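Local coordinates for protein 2-hydroxyhepta-2,4-diene-1,7-dioate isomerase (Corynebacterium glutamicum, PDB 4DBF) that belongs to the FAH family, binds magnesium through three acidic side chains and probably acts as an oxaloacetate decarboxylase, at residues 32-37 / 54-59; 108-113 / 178-183; 133-138 / 269-274; 153-158 / 233-238; 160-165 / 201-206. One frame throughout, in Å; residues are numbered along the deposited sequence.

Interaction 1 of 5, residues 32-37 / 54-59; sequences MCFCSI and GTPFTE
F34 and P56 meet in a CH-pi contact within the N-terminal Rv2993c-like region. The ring sits on strand 31-38, and the proline lies in the loop after strand 48-52. P56 CD stands over the centre of one ring face, 3.8 Å from the F34 centroid and 13° off the normal. P56 CG also touches the ring, 3.7 Å from F34 CD1. The two side chains cross at about a right angle.

T55 runs alongside F34, pointing the same way, and its CG2 is 3.6 Å from F34 CE2. The carbonyl of G54 reaches the ring obliquely, with G54 O 3.4 Å from F34 CD2. The phenyl is swung beside its own backbone N, anti to the carbonyl carbon (chi1 -76°), which brings the ring over to G54, T55 and P56.

Further out, backbone bonding between F34 and I52 holds the strand to 48-52, the strand from which the loop leaves. P56 also touches F23 of strand 22-28, and F34 touches R25. G54 has positive phi, a conformation that favours glycine. Water 1 joins the two backbones: it accepts from F34 N at 3.0 Å and lies 2.9 Å from G54 O, to which it probably donates.

Interaction 2 of 5, residues 108-113 / 178-183; sequences TLFLKP and GQWARA
Strand 108-112 is extended and directs F110 toward W180, close to the weakly bonded helix that begins at about A181. The two aromatics form a T-shaped (edge-to-face) pair beside the magnesium site of the FAH fold. The six-membered ring of W180 presents its edge to one face of F110, with planes at 82° and centroids 5.3 Å apart. W180 CE3 comes closest, 3.7 Å from F110 CD1. It lies toward the rim of the phenyl ring, not over its centre.

F110 CG lies between its backbone N and carbonyl carbon (chi1 68°), which turns the ring toward the tryptophan. T108 CG2 adds a looser contact at 4.1 Å from W180 CZ3. The hydroxyl of T108 is used across the dimer interface, where T108 OG1 bonds to D177 O of the second subunit. The backbone N of W180 likewise bonds to Q179 OE1 of that subunit.

Measured between nearest atoms, the F110 side chain is about 4 Å from the magnesium ion and about 4 Å from the side chain of D167, to which K112 forms a salt bridge. Water 2 joins the segments, donating to L111 O at 2.9 Å and to A181 O at 2.8 Å.

Interaction 3 of 5, residues 133-138 / 269-274; sequences VEFEGE and DYIEIE. With MG (magnesium ion), chain C.
The magnesium site of this FAH-family enzyme lies on one side of segment 133-138, and a buried apolar layer lies on the other. In that layer F135 meets I271 of strand 270-275. I271 CD1 stands over the centre of one phenyl face, 3.5 Å from the F135 centroid and 10° off the normal, a close CH-pi contact. I271 CG1 is anti to its backbone N (chi1 -180°), which carries it toward F135, and the bend at chi2 (66°) sets CD1 over the ring. I273 packs next to it, its CD1 3.7 Å from G137 CA. G137 has no side chain, and I273 CG2 and CD1 lie directly on its CA. Both F135 and I273 also touch A212 of strand 209-216.

E136 and E138 point away from this layer and bind the ion. E136 OE1 is 2.2 Å from the magnesium and E138 OE2 is 2.1 Å from it. Waters 3, 4 and 5 and D167 complete six ligands. Water 3 also donates to E138 OE1 at 2.7 Å, so both oxygens of that carboxylate are engaged at the site. E136 OE2 forms a salt bridge to R171.

E136 OE1 and E138 OE2 lie only 3.1 Å apart because the ion holds them together. Its charge probably offsets their mutual repulsion, while R171 would help fix the E136 carboxylate. The three waters mark ligand positions that a substrate could plausibly take over.

Interaction 4 of 5, residues 153-158 / 233-238; sequences DDWKSV and MKMGEI
The apolar contact is between W155 and M235. M235 CG sits over one face of the indole, 3.3 Å from the centroid of the W155 six-membered ring and 7° off its normal. This is a CH-pi contact, and M235 CG is 3.4 Å from W155 CZ3. The two side chains cross at about a right angle. M235 CG is anti to its backbone N (chi1 -174°), and the chain then bends, carrying the thioether back from the ring.

The sulfur makes a longer Met-aromatic contact. M235 SD stands above the same face, 4.7 Å from the centroid of the W155 six-membered ring.

Backbone packing covers the pyrrole part of the indole. G236 CA is 3.3 Å from W155 CD1. The first turn of helix 235-243 thus lies against the indole, next to its N-cap residue K234. The tryptophan comes from the connection between strands 133-143 and 159-170 of the FAH-family domain. I239, one turn further along the helix, touches it too. On the opposite face lies the aliphatic part of K156, with CG over the ring centre.

Hydrogen bonds shape the turn that carries W155. D154 O accepts from S157 OG at 2.9 Å and from S157 N at 3.2 Å.

Interaction 5 of 5, residues 160-165 / 201-206; sequences LGFTII and NSIDLD
The F162 ring is met at its edge by I203, whose CG1 lies in the ring plane 3.8 Å from F162 CD2. I203 CB and CG2 are also near, with I203 CG2 4.0 Å from F162 CE2, so the branched part of the isoleucine lines that edge. The two side chains slide past each other in opposite directions. L205 approaches obliquely, and its CD2 makes a looser contact at 4.3 Å from F162 CE2. F162 CG is anti to the carbonyl carbon (chi1 -77°), which sends the phenyl out from the strand toward the loop.

The contact is apolar and buried, with L205 at its partly exposed side. An Asx turn follows I203: D206 N bonds to D204 OD2 at 3.1 Å, and the donor comes from above the carboxylate plane. L205 O accepts a further bond from S228 OG. At the start of the strand L160 and G161 both face V142, a classic beta bulge.

Segment 160-165 belongs to strand 159-170, which runs antiparallel between strands 133-143 and 190-197. The loop 201-206 leads from strand 190-197 to strand 209-216. It therefore folds over the F162 side of this layer, where F162 touches V141 and L205 touches L139 of strand 133-143.

Interaction 1 closes first along the chain, in the N-terminal Rv2993c-like region. The other four lie in the C-terminal FAH region. Interaction 5 is nested within interaction 4, which is nested within interaction 3; interaction 2 crosses all three. Interactions 4 and 5 are nearest, with centres about 12 Å apart, and W155 packs on F162. Interactions 3 and 5 share neighbouring strands 133-143 and 159-170, and I164 packs on I273. Interaction 1 touches interaction 5 where F57 packs on L160. Interaction 2 lies about 18 Å from interaction 3, centre to centre. Interactions 2 and 3 thus both lie near the metal site, and interaction 2 also reaches the second subunit.

Interaction 1 of 5, residues 32-37 / 54-59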
# COMPACT_ATOMS: atom_id res chain seq x y z
N MET A 32 4.09 23.89 5.23
CA MET A 32 5.00 22.88 4.72
C MET A 32 5.38 23.08 3.30
O MET A 32 4.60 23.50 2.53
CB MET A 32 4.32 21.53 4.75
CG MET A 32 4.08 20.97 6.10
SD MET A 32 3.17 19.43 5.99
CE MET A 32 3.33 18.98 7.67
N CYS A 33 6.56 22.66 2.96
CA CYS A 33 7.01 22.69 1.61
C CYS A 33 8.11 21.68 1.35
O CYS A 33 8.65 21.13 2.25
CB CYS A 33 7.51 24.09 1.24
SG CYS A 33 8.90 24.63 2.21
N PHE A 34 8.36 21.45 0.09
CA PHE A 34 9.57 20.84 -0.40
C PHE A 34 10.71 21.85 -0.41
O PHE A 34 10.51 23.01 -0.60
CB PHE A 34 9.39 20.26 -1.79
CG PHE A 34 8.63 18.98 -1.79
CD1 PHE A 34 9.23 17.82 -1.40
CD2 PHE A 34 7.30 18.95 -2.14
CE1 PHE A 34 8.53 16.65 -1.40
CE2 PHE A 34 6.60 17.77 -2.14
CZ PHE A 34 7.22 16.63 -1.77
N CYS A 35 11.90 21.36 -0.19
CA CYS A 35 13.07 22.17 -0.14
C CYS A 35 14.34 21.44 -0.52
O CYS A 35 14.41 20.25 -0.55
CB CYS A 35 13.25 22.70 1.24
SG CYS A 35 13.74 21.45 2.41
N SER A 36 15.35 22.22 -0.75
CA SER A 36 16.64 21.71 -1.01
C SER A 36 17.43 22.04 0.21
O SER A 36 17.22 23.06 0.78
CB SER A 36 17.18 22.42 -2.23
OG SER A 36 18.54 22.35 -2.30
N ILE A 37 18.32 21.16 0.60
CA ILE A 37 19.10 21.31 1.80
C ILE A 37 20.53 21.57 1.39
O ILE A 37 21.11 20.77 0.74
CB ILE A 37 19.08 20.04 2.63
CG1 ILE A 37 17.65 19.61 2.90
CG2 ILE A 37 19.86 20.22 3.90
CD1 ILE A 37 17.00 20.42 3.92
N GLY A 54 6.91 23.64 -6.01
CA GLY A 54 6.35 22.34 -6.29
C GLY A 54 7.12 21.15 -5.74
O GLY A 54 7.61 21.25 -4.67
N THR A 55 7.21 20.06 -6.49
CA THR A 55 7.89 18.82 -6.05
C THR A 55 9.22 18.60 -6.69
O THR A 55 9.53 19.18 -7.67
CB THR A 55 7.08 17.57 -6.37
OG1 THR A 55 6.81 17.54 -7.75
CG2 THR A 55 5.82 17.53 -5.63
N PRO A 56 10.00 17.72 -6.11
CA PRO A 56 11.37 17.52 -6.56
C PRO A 56 11.53 16.71 -7.80
O PRO A 56 12.65 16.47 -8.13
CB PRO A 56 12.01 16.78 -5.40
CG PRO A 56 10.95 16.56 -4.40
CD PRO A 56 9.66 16.83 -5.02
N PHE A 57 10.48 16.29 -8.47
CA PHE A 57 10.69 15.36 -9.55
C PHE A 57 11.18 15.96 -10.84
O PHE A 57 11.83 15.30 -11.61
CB PHE A 57 9.50 14.44 -9.74
CG PHE A 57 9.10 13.76 -8.49
CD1 PHE A 57 9.95 12.93 -7.85
CD2 PHE A 57 7.89 14.02 -7.92
CE1 PHE A 57 9.59 12.33 -6.68
CE2 PHE A 57 7.51 13.44 -6.77
CZ PHE A 57 8.37 12.61 -6.13
N THR A 58 10.88 17.23 -11.04
CA THR A 58 11.34 17.98 -12.17
C THR A 58 12.57 18.75 -11.86
O THR A 58 13.07 18.73 -10.75
CB THR A 58 10.36 19.11 -12.49
OG1 THR A 58 10.23 19.94 -11.35
CG2 THR A 58 9.02 18.57 -12.80
N GLU A 59 13.03 19.49 -12.86
CA GLU A 59 14.05 20.44 -12.63
C GLU A 59 13.45 21.40 -11.58
O GLU A 59 12.41 21.97 -11.77
CB GLU A 59 14.47 21.14 -13.92
CG GLU A 59 14.43 20.32 -15.20
CD GLU A 59 15.77 19.72 -15.64
OE1 GLU A 59 16.51 19.20 -14.78
OE2 GLU A 59 16.09 19.71 -16.84
O HOH W 1 7.60 22.99 -2.37

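Interaction 2 of 5, residues 108-113 / 178-183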
# COMPACT_ATOMS: atom_id res chain seq x y z
N THR A 108 12.15 -11.76 -0.46
CA THR A 108 10.75 -11.67 -0.69
C THR A 108 10.30 -10.22 -0.55
O THR A 108 10.82 -9.53 0.25
CB THR A 108 9.99 -12.55 0.30
OG1 THR A 108 8.64 -12.70 -0.09
CG2 THR A 108 10.07 -11.99 1.68
N LEU A 109 9.33 -9.83 -1.34
CA LEU A 109 8.80 -8.51 -1.34
C LEU A 109 7.65 -8.40 -0.36
O LEU A 109 6.91 -9.29 -0.20
CB LEU A 109 8.31 -8.23 -2.75
CG LEU A 109 7.65 -6.98 -3.22
CD1 LEU A 109 7.72 -6.93 -4.73
CD2 LEU A 109 6.23 -6.99 -2.76
N PHE A 110 7.51 -7.26 0.29
CA PHE A 110 6.32 -6.97 1.05
C PHE A 110 6.01 -5.47 1.03
O PHE A 110 6.77 -4.68 0.54
CB PHE A 110 6.38 -7.56 2.46
CG PHE A 110 7.38 -6.93 3.34
CD1 PHE A 110 8.66 -7.32 3.31
CD2 PHE A 110 7.03 -5.97 4.22
CE1 PHE A 110 9.60 -6.75 4.10
CE2 PHE A 110 7.95 -5.38 5.01
CZ PHE A 110 9.24 -5.76 4.95
N LEU A 111 4.86 -5.13 1.56
CA LEU A 111 4.41 -3.75 1.56
C LEU A 111 4.29 -3.17 2.95
O LEU A 111 3.87 -3.85 3.81
CB LEU A 111 3.07 -3.63 0.86
CG LEU A 111 3.00 -4.12 -0.58
CD1 LEU A 111 1.61 -4.21 -1.12
CD2 LEU A 111 3.86 -3.27 -1.45
N LYS A 112 4.66 -1.91 3.11
CA LYS A 112 4.28 -1.12 4.27
C LYS A 112 3.32 -0.05 3.78
O LYS A 112 3.53 0.49 2.76
CB LYS A 112 5.48 -0.46 4.95
CG LYS A 112 6.42 -1.38 5.70
CD LYS A 112 7.72 -0.72 6.09
CE LYS A 112 7.71 -0.08 7.46
NZ LYS A 112 7.87 -1.00 8.58
N PRO A 113 2.25 0.20 4.51
CA PRO A 113 1.25 1.16 4.10
C PRO A 113 1.76 2.57 4.31
O PRO A 113 2.55 2.74 5.18
CB PRO A 113 0.12 0.88 5.05
CG PRO A 113 0.80 0.52 6.29
CD PRO A 113 2.00 -0.25 5.88
N GLY A 178 1.97 -14.62 10.53
CA GLY A 178 2.57 -15.22 9.31
C GLY A 178 2.84 -14.16 8.22
O GLY A 178 3.97 -14.03 7.74
N GLN A 179 1.78 -13.45 7.81
CA GLN A 179 2.03 -12.25 6.92
C GLN A 179 2.52 -11.12 7.80
O GLN A 179 1.90 -10.88 8.83
CB GLN A 179 0.76 -11.85 6.20
CG GLN A 179 0.22 -13.03 5.30
CD GLN A 179 1.24 -13.36 4.23
OE1 GLN A 179 1.61 -12.51 3.42
NE2 GLN A 179 1.78 -14.58 4.27
N TRP A 180 3.61 -10.45 7.37
CA TRP A 180 4.27 -9.44 8.10
C TRP A 180 3.56 -8.07 8.04
O TRP A 180 3.98 -7.16 8.74
CB TRP A 180 5.69 -9.25 7.59
CG TRP A 180 6.59 -10.46 7.67
CD1 TRP A 180 6.42 -11.60 8.44
CD2 TRP A 180 7.78 -10.65 6.91
NE1 TRP A 180 7.45 -12.49 8.19
CE2 TRP A 180 8.33 -11.90 7.29
CE3 TRP A 180 8.47 -9.85 5.98
CZ2 TRP A 180 9.46 -12.42 6.70
CZ3 TRP A 180 9.67 -10.37 5.39
CH2 TRP A 180 10.15 -11.64 5.77
N ALA A 181 2.54 -7.95 7.19
CA ALA A 181 1.89 -6.64 6.97
C ALA A 181 1.54 -5.88 8.27
O ALA A 181 1.93 -4.77 8.43
CB ALA A 181 0.64 -6.79 6.12
N ARG A 182 0.83 -6.51 9.18
CA ARG A 182 0.51 -5.82 10.46
C ARG A 182 1.70 -5.48 11.33
O ARG A 182 1.87 -4.32 11.78
CB ARG A 182 -0.57 -6.63 11.24
CG ARG A 182 -1.09 -5.90 12.46
CD ARG A 182 -2.37 -6.61 12.98
NE ARG A 182 -2.05 -7.96 13.52
CZ ARG A 182 -2.43 -8.39 14.74
NH1 ARG A 182 -3.09 -7.59 15.56
NH2 ARG A 182 -2.16 -9.64 15.13
N ALA A 183 2.59 -6.43 11.51
CA ALA A 183 3.78 -6.25 12.36
C ALA A 183 4.64 -5.08 11.89
O ALA A 183 5.37 -4.50 12.70
CB ALA A 183 4.70 -7.50 12.27
O HOH W 2 3.46 -3.37 6.60

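Interaction 3 of 5, residues 133-138 / 269-274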
# COMPACT_ATOMS: atom_id res chain seq x y z
N VAL A 133 9.31 -5.32 19.55
CA VAL A 133 9.44 -4.39 18.44
C VAL A 133 10.87 -4.00 18.18
O VAL A 133 11.48 -3.35 18.98
CB VAL A 133 8.61 -3.14 18.69
CG1 VAL A 133 8.77 -2.15 17.59
CG2 VAL A 133 7.18 -3.50 18.89
N GLU A 134 11.38 -4.43 17.05
CA GLU A 134 12.74 -4.14 16.65
C GLU A 134 12.81 -3.13 15.51
O GLU A 134 11.91 -2.98 14.77
CB GLU A 134 13.47 -5.43 16.24
CG GLU A 134 13.52 -6.46 17.35
CD GLU A 134 14.34 -7.68 17.04
OE1 GLU A 134 14.69 -7.93 15.91
OE2 GLU A 134 14.66 -8.39 17.97
N PHE A 135 13.94 -2.47 15.40
CA PHE A 135 14.22 -1.58 14.32
C PHE A 135 15.02 -2.31 13.27
O PHE A 135 15.56 -3.32 13.51
CB PHE A 135 15.05 -0.44 14.83
CG PHE A 135 16.36 -0.86 15.36
CD1 PHE A 135 17.43 -1.02 14.52
CD2 PHE A 135 16.52 -1.17 16.68
CE1 PHE A 135 18.63 -1.43 15.00
CE2 PHE A 135 17.72 -1.57 17.17
CZ PHE A 135 18.77 -1.70 16.32
N GLU A 136 15.08 -1.73 12.09
CA GLU A 136 15.96 -2.23 11.07
C GLU A 136 16.39 -1.05 10.24
O GLU A 136 15.59 -0.46 9.63
CB GLU A 136 15.25 -3.22 10.15
CG GLU A 136 14.46 -4.33 10.77
CD GLU A 136 13.97 -5.35 9.77
OE1 GLU A 136 13.54 -4.98 8.71
OE2 GLU A 136 14.01 -6.52 10.06
N GLY A 137 17.66 -0.73 10.23
CA GLY A 137 18.15 0.33 9.39
C GLY A 137 18.37 -0.13 7.98
O GLY A 137 19.03 -1.08 7.77
N GLU A 138 17.81 0.60 7.02
CA GLU A 138 17.90 0.23 5.64
C GLU A 138 18.14 1.38 4.72
O GLU A 138 17.69 2.45 4.93
CB GLU A 138 16.66 -0.54 5.16
CG GLU A 138 16.10 -1.50 6.16
CD GLU A 138 15.08 -2.48 5.63
OE1 GLU A 138 14.82 -2.60 4.47
OE2 GLU A 138 14.52 -3.19 6.43
N ASP A 269 13.23 4.59 24.88
CA ASP A 269 14.44 4.41 24.09
C ASP A 269 14.50 5.49 23.03
O ASP A 269 13.51 6.23 22.78
CB ASP A 269 14.47 3.02 23.38
CG ASP A 269 14.61 1.87 24.36
OD1 ASP A 269 14.83 2.19 25.59
OD2 ASP A 269 14.50 0.69 23.95
N TYR A 270 15.66 5.54 22.38
CA TYR A 270 15.82 6.39 21.24
C TYR A 270 16.61 5.55 20.26
O TYR A 270 17.54 4.87 20.65
CB TYR A 270 16.61 7.65 21.59
CG TYR A 270 16.69 8.66 20.46
CD1 TYR A 270 15.67 9.61 20.26
CD2 TYR A 270 17.76 8.67 19.59
CE1 TYR A 270 15.74 10.55 19.18
CE2 TYR A 270 17.87 9.63 18.53
CZ TYR A 270 16.84 10.54 18.34
OH TYR A 270 16.97 11.46 17.33
N ILE A 271 16.26 5.62 18.98
CA ILE A 271 16.94 4.85 17.94
C ILE A 271 17.46 5.76 16.81
O ILE A 271 16.74 6.60 16.31
CB ILE A 271 16.00 3.68 17.39
CG1 ILE A 271 16.71 2.85 16.30
CG2 ILE A 271 14.67 4.16 16.78
CD1 ILE A 271 17.93 2.04 16.76
N GLU A 272 18.72 5.59 16.43
CA GLU A 272 19.27 6.44 15.40
C GLU A 272 19.96 5.58 14.36
O GLU A 272 20.96 4.88 14.67
CB GLU A 272 20.27 7.42 16.01
CG GLU A 272 20.87 8.45 15.07
CD GLU A 272 21.82 9.36 15.83
OE1 GLU A 272 22.91 8.90 16.22
OE2 GLU A 272 21.48 10.53 16.04
N ILE A 273 19.50 5.67 13.11
CA ILE A 273 20.17 4.94 12.07
C ILE A 273 21.16 5.90 11.41
O ILE A 273 20.80 7.06 11.14
CB ILE A 273 19.15 4.45 10.95
CG1 ILE A 273 17.91 3.70 11.55
CG2 ILE A 273 19.87 3.63 9.85
CD1 ILE A 273 18.24 2.50 12.36
N GLU A 274 22.35 5.42 11.07
CA GLU A 274 23.28 6.28 10.35
C GLU A 274 23.74 5.63 9.06
O GLU A 274 24.17 4.51 9.08
CB GLU A 274 24.51 6.62 11.22
CG GLU A 274 25.62 7.27 10.46
CD GLU A 274 26.83 7.56 11.34
OE1 GLU A 274 27.49 6.60 11.84
OE2 GLU A 274 27.14 8.76 11.46
MG MG C . 13.31 -4.94 6.56
O HOH W 3 13.01 -4.64 4.44
O HOH W 4 12.37 -6.76 6.35
O HOH W 5 15.08 -5.96 6.49

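Interaction 4 of 5, residues 153-158 / 233-238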
# COMPACT_ATOMS: atom_id res chain seq x y z
N ASP A 153 20.05 -3.27 -15.35
CA ASP A 153 21.16 -2.36 -15.54
C ASP A 153 20.71 -0.91 -15.93
O ASP A 153 21.55 0.01 -15.98
CB ASP A 153 22.25 -2.99 -16.45
CG ASP A 153 21.81 -3.15 -17.85
OD1 ASP A 153 20.69 -2.71 -18.15
OD2 ASP A 153 22.58 -3.73 -18.66
N ASP A 154 19.41 -0.71 -16.15
CA ASP A 154 18.83 0.67 -16.29
C ASP A 154 18.27 1.25 -14.96
O ASP A 154 17.58 2.26 -14.97
CB ASP A 154 17.70 0.68 -17.33
CG ASP A 154 18.18 0.25 -18.71
OD1 ASP A 154 17.39 -0.36 -19.45
OD2 ASP A 154 19.36 0.51 -19.03
N TRP A 155 18.62 0.67 -13.82
CA TRP A 155 17.96 1.07 -12.57
C TRP A 155 18.12 2.52 -12.21
O TRP A 155 17.18 3.14 -11.71
CB TRP A 155 18.38 0.16 -11.43
CG TRP A 155 19.75 0.33 -10.90
CD1 TRP A 155 20.87 -0.41 -11.23
CD2 TRP A 155 20.14 1.21 -9.87
NE1 TRP A 155 21.94 0.01 -10.51
CE2 TRP A 155 21.52 0.98 -9.63
CE3 TRP A 155 19.46 2.17 -9.10
CZ2 TRP A 155 22.24 1.69 -8.70
CZ3 TRP A 155 20.17 2.87 -8.16
CH2 TRP A 155 21.57 2.64 -7.97
N LYS A 156 19.30 3.08 -12.45
CA LYS A 156 19.56 4.48 -12.13
C LYS A 156 18.64 5.49 -12.78
O LYS A 156 18.32 6.49 -12.17
CB LYS A 156 21.04 4.89 -12.40
CG LYS A 156 22.04 4.21 -11.43
CD LYS A 156 23.48 4.66 -11.61
CE LYS A 156 24.40 3.69 -10.88
NZ LYS A 156 25.84 4.14 -10.71
N SER A 157 18.15 5.21 -13.95
CA SER A 157 17.27 6.12 -14.66
C SER A 157 15.92 6.39 -13.96
O SER A 157 15.28 7.33 -14.27
CB SER A 157 17.04 5.61 -16.05
OG SER A 157 16.12 4.57 -16.03
N VAL A 158 15.54 5.54 -13.03
CA VAL A 158 14.26 5.68 -12.34
C VAL A 158 14.36 6.14 -10.90
O VAL A 158 13.36 6.36 -10.29
CB VAL A 158 13.43 4.39 -12.36
CG1 VAL A 158 13.11 3.92 -13.75
CG2 VAL A 158 14.05 3.31 -11.53
N MET A 233 20.14 -9.55 -3.41
CA MET A 233 19.78 -8.88 -4.67
C MET A 233 20.33 -7.49 -4.57
O MET A 233 20.05 -6.77 -3.59
CB MET A 233 18.27 -8.82 -4.88
CG MET A 233 17.58 -10.12 -4.94
SD MET A 233 15.76 -9.90 -5.17
CE MET A 233 15.56 -8.73 -6.42
N LYS A 234 21.20 -7.16 -5.53
CA LYS A 234 21.78 -5.83 -5.66
C LYS A 234 20.72 -4.88 -6.14
O LYS A 234 19.66 -5.32 -6.60
CB LYS A 234 22.93 -5.87 -6.67
CG LYS A 234 23.93 -7.00 -6.39
CD LYS A 234 25.23 -6.80 -7.14
CE LYS A 234 26.43 -7.33 -6.35
NZ LYS A 234 27.38 -7.86 -7.33
N MET A 235 21.04 -3.58 -6.12
CA MET A 235 20.08 -2.54 -6.40
C MET A 235 19.29 -2.75 -7.71
O MET A 235 18.07 -2.65 -7.77
CB MET A 235 20.79 -1.20 -6.39
CG MET A 235 19.87 -0.07 -6.51
SD MET A 235 18.75 0.07 -5.08
CE MET A 235 19.70 -0.38 -3.66
N GLY A 236 20.01 -3.07 -8.78
CA GLY A 236 19.39 -3.14 -10.09
C GLY A 236 18.46 -4.32 -10.14
O GLY A 236 17.41 -4.25 -10.73
N GLU A 237 18.83 -5.40 -9.49
CA GLU A 237 18.00 -6.58 -9.53
C GLU A 237 16.72 -6.35 -8.66
O GLU A 237 15.65 -6.81 -9.01
CB GLU A 237 18.73 -7.81 -8.99
CG GLU A 237 17.89 -9.04 -9.04
CD GLU A 237 18.56 -10.31 -8.49
OE1 GLU A 237 19.73 -10.25 -8.02
OE2 GLU A 237 17.86 -11.35 -8.53
N ILE A 238 16.87 -5.65 -7.53
CA ILE A 238 15.66 -5.31 -6.72
C ILE A 238 14.64 -4.53 -7.58
O ILE A 238 13.46 -4.87 -7.65
CB ILE A 238 16.06 -4.45 -5.53
CG1 ILE A 238 16.97 -5.28 -4.60
CG2 ILE A 238 14.79 -4.01 -4.71
CD1 ILE A 238 17.55 -4.44 -3.41

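Interaction 5 of 5, residues 160-165 / 201-206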
# COMPACT_ATOMS: atom_id res chain seq x y z
N LEU A 160 15.18 8.83 -7.98
CA LEU A 160 15.41 10.17 -7.58
C LEU A 160 16.63 10.26 -6.69
O LEU A 160 17.45 11.08 -6.90
CB LEU A 160 14.20 10.75 -6.85
CG LEU A 160 14.35 12.15 -6.30
CD1 LEU A 160 14.63 13.19 -7.34
CD2 LEU A 160 13.24 12.59 -5.37
N GLY A 161 16.69 9.43 -5.68
CA GLY A 161 17.81 9.46 -4.77
C GLY A 161 17.65 8.46 -3.65
O GLY A 161 16.76 7.57 -3.70
N PHE A 162 18.52 8.59 -2.65
CA PHE A 162 18.58 7.59 -1.59
C PHE A 162 18.16 8.30 -0.32
O PHE A 162 18.43 9.47 -0.17
CB PHE A 162 20.03 7.04 -1.38
CG PHE A 162 20.44 6.04 -2.44
CD1 PHE A 162 19.51 5.19 -3.02
CD2 PHE A 162 21.77 5.95 -2.86
CE1 PHE A 162 19.89 4.28 -4.05
CE2 PHE A 162 22.15 5.01 -3.84
CZ PHE A 162 21.20 4.19 -4.44
N THR A 163 17.52 7.56 0.60
CA THR A 163 17.28 8.08 1.94
C THR A 163 17.42 6.95 2.94
O THR A 163 17.83 5.87 2.57
CB THR A 163 15.90 8.86 2.00
OG1 THR A 163 15.80 9.54 3.26
CG2 THR A 163 14.73 7.92 1.81
N ILE A 164 17.10 7.17 4.20
CA ILE A 164 17.19 6.10 5.17
C ILE A 164 15.76 5.73 5.55
O ILE A 164 14.87 6.63 5.62
CB ILE A 164 17.95 6.56 6.45
CG1 ILE A 164 19.32 7.20 6.10
CG2 ILE A 164 18.08 5.34 7.41
CD1 ILE A 164 20.02 7.83 7.34
N ILE A 165 15.52 4.45 5.77
CA ILE A 165 14.25 4.00 6.38
C ILE A 165 14.54 3.13 7.62
O ILE A 165 15.51 2.40 7.65
CB ILE A 165 13.33 3.28 5.35
CG1 ILE A 165 11.98 2.90 6.02
CG2 ILE A 165 14.01 1.97 4.71
CD1 ILE A 165 10.92 2.41 5.08
N ASN A 201 25.75 8.35 -7.13
CA ASN A 201 27.15 7.91 -7.27
C ASN A 201 28.05 8.19 -6.10
O ASN A 201 29.08 7.53 -5.94
CB ASN A 201 27.76 8.47 -8.54
CG ASN A 201 27.58 7.55 -9.69
OD1 ASN A 201 28.56 7.15 -10.32
ND2 ASN A 201 26.34 7.11 -9.91
N SER A 202 27.69 9.19 -5.29
CA SER A 202 28.44 9.48 -4.07
C SER A 202 28.31 8.36 -3.02
O SER A 202 28.97 8.42 -1.97
CB SER A 202 28.02 10.84 -3.47
OG SER A 202 26.78 10.74 -2.78
N ILE A 203 27.49 7.35 -3.32
CA ILE A 203 27.18 6.27 -2.39
C ILE A 203 27.73 4.99 -2.97
O ILE A 203 27.32 4.56 -4.04
CB ILE A 203 25.63 6.11 -2.14
CG1 ILE A 203 25.03 7.38 -1.56
CG2 ILE A 203 25.32 4.87 -1.33
CD1 ILE A 203 25.72 7.88 -0.31
N ASP A 204 28.67 4.38 -2.26
CA ASP A 204 29.29 3.14 -2.71
C ASP A 204 28.51 1.86 -2.30
O ASP A 204 28.63 1.36 -1.18
CB ASP A 204 30.74 3.12 -2.23
CG ASP A 204 31.58 2.03 -2.88
OD1 ASP A 204 32.81 2.09 -2.68
OD2 ASP A 204 31.04 1.12 -3.55
N LEU A 205 27.70 1.32 -3.20
CA LEU A 205 26.85 0.18 -2.83
C LEU A 205 27.67 -1.10 -2.54
O LEU A 205 27.18 -2.08 -1.93
CB LEU A 205 25.78 -0.06 -3.89
CG LEU A 205 24.74 1.08 -4.00
CD1 LEU A 205 23.76 0.84 -5.17
CD2 LEU A 205 23.99 1.32 -2.70
N ASP A 206 28.95 -1.04 -2.93
CA ASP A 206 29.93 -2.10 -2.67
C ASP A 206 30.55 -1.99 -1.28
O ASP A 206 31.24 -2.91 -0.82
CB ASP A 206 31.03 -2.06 -3.76
CG ASP A 206 30.74 -2.99 -4.92
OD1 ASP A 206 31.69 -3.43 -5.63
OD2 ASP A 206 29.55 -3.34 -5.09